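Local coordinates for flagellar brake protein YcgR (Escherichia coli K-12, PDB 5Y6G), which acts as a flagellar brake that, when bound to cyclic di-GMP through its PilZ domain, slows the flagellar motor and reduces motility, at residues Tyr34-Gly39 with Gln115-Ser120. Residues are numbered along the deposited sequence; the frame is centred on the assembly and turned at random.
Sequences YDLSLG and QRIIFS. With C2E (9,9'-[(2R,3R,3aS,5S,7aR,9R,10R,10aS,12S,14aR)-3,5,10,12-tetrahydroxy-5,12-dioxidooctahydro-2H,7H-difuro[3,2-d:3',2'-j][1,3,7,9,2,8]tetraoxadiphosphacyclododecine-2,9-diyl]bis(2-amino-1,9-dihydro-6H-purin-6-one)), chain C.
Leu36 of strand 28-36 sets one methyl, CD2, against the branch methyl CG2 of Ile117 at 3.5 Å, the two side chains crossing at about a right angle. With CG anti to the backbone N (chi1 -179°), CD2 of Leu36 also comes within 4.2 Å of CG1 of Ile118. At the next residue, the CD1 methyl of Ile118 lies 3.9 Å from CA of Ser37 and as far from CD2 of Leu38, filling the angle between backbone and leucine. Leu38 meets the solvent-exposed Gln115 obliquely: the glutamine chain bends at chi2 (-63°) and lays its CG 3.7 Å from CD2 of Leu38, while NE2 passes beside both leucine methyls. No hydrogen bond joins the two segments; Leu114 of the same helix and Phe103 of strand 93-104 extend the apolar layer around Leu36. The side chains of Asp35 and Ser37 serve the ligand instead. OD1 of Asp35 accepts from N1 of C2E at 3.0 Å and from its N2 at 3.1 Å; OG of Ser37 receives weak bonds from that N2 and from Gly40 N. CA of Gly39 approaches O2' of C2E at 3.3 Å. Tyr34 and Asp35 form a classic beta bulge opposite Gly42. Helix 108-129 thus packs behind D-x-S-x-x-G (Asp35, Ser37, Gly40), which with R-x-x-x-R (Arg4, Arg8) forms the cyclic di-GMP signature of the PilZ beta-barrel.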
loop_
_atom_site.group_PDB
_atom_site.type_symbol
_atom_site.label_atom_id
_atom_site.label_comp_id
_atom_site.label_asym_id
_atom_site.label_seq_id
_atom_site.Cartn_x
_atom_site.Cartn_y
_atom_site.Cartn_z
ATOM N N TYR A 34 -0.825 -3.069 -1.293
ATOM C CA TYR A 34 -1.391 -4.336 -0.847
ATOM C C TYR A 34 -2.863 -4.208 -0.491
ATOM O O TYR A 34 -3.702 -4.915 -1.055
ATOM C CB TYR A 34 -0.593 -4.880 0.344
ATOM C CG TYR A 34 -1.031 -6.261 0.769
ATOM C CD1 TYR A 34 -0.651 -7.384 0.046
ATOM C CD2 TYR A 34 -1.825 -6.442 1.892
ATOM C CE1 TYR A 34 -1.052 -8.650 0.428
ATOM C CE2 TYR A 34 -2.230 -7.704 2.284
ATOM C CZ TYR A 34 -1.841 -8.804 1.548
ATOM O OH TYR A 34 -2.241 -10.063 1.934
ATOM N N ASP A 35 -3.209 -3.327 0.446
ATOM C CA ASP A 35 -4.605 -3.048 0.747
ATOM C C ASP A 35 -4.731 -1.575 1.107
ATOM O O ASP A 35 -3.734 -0.878 1.312
ATOM C CB ASP A 35 -5.143 -3.964 1.860
ATOM C CG ASP A 35 -4.417 -3.786 3.186
ATOM O OD1 ASP A 35 -3.792 -2.728 3.408
ATOM O OD2 ASP A 35 -4.475 -4.718 4.015
ATOM N N LEU A 36 -5.971 -1.099 1.175
ATOM C CA LEU A 36 -6.201 0.317 1.408
ATOM C C LEU A 36 -7.454 0.507 2.246
ATOM O O LEU A 36 -8.405 -0.274 2.166
ATOM C CB LEU A 36 -6.328 1.089 0.091
ATOM C CG LEU A 36 -6.541 2.602 0.186
ATOM C CD1 LEU A 36 -5.292 3.301 0.715
ATOM C CD2 LEU A 36 -6.951 3.170 -1.166
ATOM N N SER A 37 -7.435 1.561 3.055
ATOM C CA SER A 37 -8.591 1.959 3.840
ATOM C C SER A 37 -8.517 3.464 4.065
ATOM O O SER A 37 -7.563 4.129 3.653
ATOM C CB SER A 37 -8.649 1.196 5.166
ATOM O OG SER A 37 -7.564 1.558 6.004
ATOM N N LEU A 38 -9.542 3.998 4.733
ATOM C CA LEU A 38 -9.558 5.417 5.064
ATOM C C LEU A 38 -8.529 5.775 6.128
ATOM O O LEU A 38 -8.215 6.957 6.293
ATOM C CB LEU A 38 -10.956 5.825 5.534
ATOM C CG LEU A 38 -12.104 5.604 4.549
ATOM C CD1 LEU A 38 -13.436 5.854 5.234
ATOM C CD2 LEU A 38 -11.949 6.502 3.332
ATOM N N GLY A 39 -8.000 4.788 6.849
ATOM C CA GLY A 39 -7.053 5.046 7.917
ATOM C C GLY A 39 -5.602 4.862 7.516
ATOM O O GLY A 39 -4.711 5.458 8.129
ATOM N N GLN A 115 -11.911 7.475 -0.527
ATOM C CA GLN A 115 -13.156 6.788 -0.862
ATOM C C GLN A 115 -13.275 6.568 -2.364
ATOM O O GLN A 115 -13.760 5.519 -2.808
ATOM C CB GLN A 115 -14.355 7.577 -0.338
ATOM C CG GLN A 115 -14.823 7.133 1.039
ATOM C CD GLN A 115 -15.304 5.694 1.046
ATOM O OE1 GLN A 115 -15.698 5.157 0.010
ATOM N NE2 GLN A 115 -15.269 5.059 2.212
ATOM N N ARG A 116 -12.835 7.542 -3.162
ATOM C CA ARG A 116 -12.821 7.365 -4.611
ATOM C C ARG A 116 -12.019 6.126 -5.000
ATOM O O ARG A 116 -12.477 5.293 -5.789
ATOM C CB ARG A 116 -12.246 8.613 -5.287
ATOM C CG ARG A 116 -12.784 8.882 -6.684
ATOM C CD ARG A 116 -11.869 9.822 -7.462
ATOM N NE ARG A 116 -11.643 11.090 -6.773
ATOM C CZ ARG A 116 -10.748 11.997 -7.157
ATOM N NH1 ARG A 116 -9.993 11.775 -8.226
ATOM N NH2 ARG A 116 -10.605 13.125 -6.474
ATOM N N ILE A 117 -10.815 5.989 -4.441
ATOM C CA ILE A 117 -9.965 4.844 -4.760
ATOM C C ILE A 117 -10.605 3.551 -4.274
ATOM O O ILE A 117 -10.569 2.525 -4.964
ATOM C CB ILE A 117 -8.564 5.035 -4.151
ATOM C CG1 ILE A 117 -7.960 6.373 -4.587
ATOM C CG2 ILE A 117 -7.654 3.881 -4.540
ATOM C CD1 ILE A 117 -6.654 6.701 -3.897
ATOM N N ILE A 118 -11.199 3.578 -3.077
ATOM C CA ILE A 118 -11.715 2.355 -2.464
ATOM C C ILE A 118 -12.846 1.771 -3.303
ATOM O O ILE A 118 -12.888 0.564 -3.571
ATOM C CB ILE A 118 -12.166 2.629 -1.017
ATOM C CG1 ILE A 118 -10.948 2.801 -0.105
ATOM C CG2 ILE A 118 -13.082 1.522 -0.521
ATOM C CD1 ILE A 118 -11.302 3.169 1.318
ATOM N N PHE A 119 -13.789 2.618 -3.720
ATOM C CA PHE A 119 -14.893 2.127 -4.541
ATOM C C PHE A 119 -14.386 1.601 -5.879
ATOM O O PHE A 119 -14.883 0.589 -6.390
ATOM C CB PHE A 119 -15.932 3.225 -4.759
ATOM C CG PHE A 119 -17.225 2.726 -5.342
ATOM C CD1 PHE A 119 -18.261 2.324 -4.515
ATOM C CD2 PHE A 119 -17.406 2.659 -6.715
ATOM C CE1 PHE A 119 -19.451 1.865 -5.042
ATOM C CE2 PHE A 119 -18.597 2.200 -7.249
ATOM C CZ PHE A 119 -19.619 1.803 -6.410
ATOM N N SER A 120 -13.394 2.275 -6.462
ATOM C CA SER A 120 -12.809 1.783 -7.706
ATOM C C SER A 120 -12.183 0.406 -7.509
ATOM O O SER A 120 -12.210 -0.438 -8.414
ATOM C CB SER A 120 -11.770 2.775 -8.226
ATOM O OG SER A 120 -12.323 4.071 -8.354
HETATM P P1 C2E C . -2.054 1.138 14.811
HETATM O O2P C2E C . -0.914 0.031 14.573
HETATM O O1P C2E C . -1.475 2.278 15.556
HETATM O "O5'" C2E C . -2.630 1.648 13.398
HETATM C "C5'" C2E C . -3.507 2.769 13.297
HETATM C "C4'" C2E C . -4.177 2.816 11.922
HETATM O "O4'" C2E C . -3.198 2.766 10.878
HETATM C "C3'" C2E C . -5.074 1.594 11.687
HETATM O "O3'" C2E C . -6.377 1.743 12.254
HETATM C "C2'" C2E C . -5.147 1.570 10.153
HETATM O "O2'" C2E C . -6.201 2.415 9.690
HETATM C "C1'" C2E C . -3.776 2.127 9.734
HETATM N N9 C2E C . -2.934 1.017 9.279
HETATM C C8 C2E C . -1.813 0.533 9.889
HETATM N N7 C2E C . -1.333 -0.459 9.199
HETATM C C5 C2E C . -2.114 -0.672 8.110
HETATM C C6 C2E C . -2.080 -1.589 7.031
HETATM O O6 C2E C . -1.200 -2.431 6.945
HETATM N N1 C2E C . -3.051 -1.511 6.096
HETATM C C2 C2E C . -4.031 -0.568 6.196
HETATM N N2 C2E C . -5.001 -0.517 5.229
HETATM N N3 C2E C . -4.074 0.289 7.191
HETATM C C4 C2E C . -3.146 0.270 8.155
HETATM P P11 C2E C . -7.327 0.476 12.549
HETATM O O21 C2E C . -7.490 -0.400 11.205
HETATM O O11 C2E C . -8.658 0.944 12.992
HETATM O O5A C2E C . -6.653 -0.414 13.709
HETATM C C5A C2E C . -6.430 0.110 15.019
HETATM C C4A C2E C . -5.408 -0.722 15.798
HETATM O O4A C2E C . -5.767 -2.106 15.789
HETATM C C3A C2E C . -4.015 -0.640 15.161
HETATM O O3A C2E C . -3.260 0.473 15.648
HETATM C C2A C2E C . -3.385 -1.957 15.637
HETATM O O2A C2E C . -2.777 -1.767 16.918
HETATM C C1A C2E C . -4.585 -2.912 15.723
HETATM N N91 C2E C . -4.621 -3.760 14.526
HETATM C C81 C2E C . -5.544 -3.705 13.521
HETATM N N71 C2E C . -5.268 -4.600 12.619
HETATM C C51 C2E C . -4.154 -5.282 12.981
HETATM C C61 C2E C . -3.410 -6.341 12.402
HETATM O O61 C2E C . -3.740 -6.838 11.337
HETATM N N11 C2E C . -2.319 -6.786 13.062
HETATM C C21 C2E C . -1.957 -6.225 14.251
HETATM N N21 C2E C . -0.845 -6.701 14.894
HETATM N N31 C2E C . -2.637 -5.245 14.796
HETATM C C41 C2E C . -3.729 -4.750 14.205
#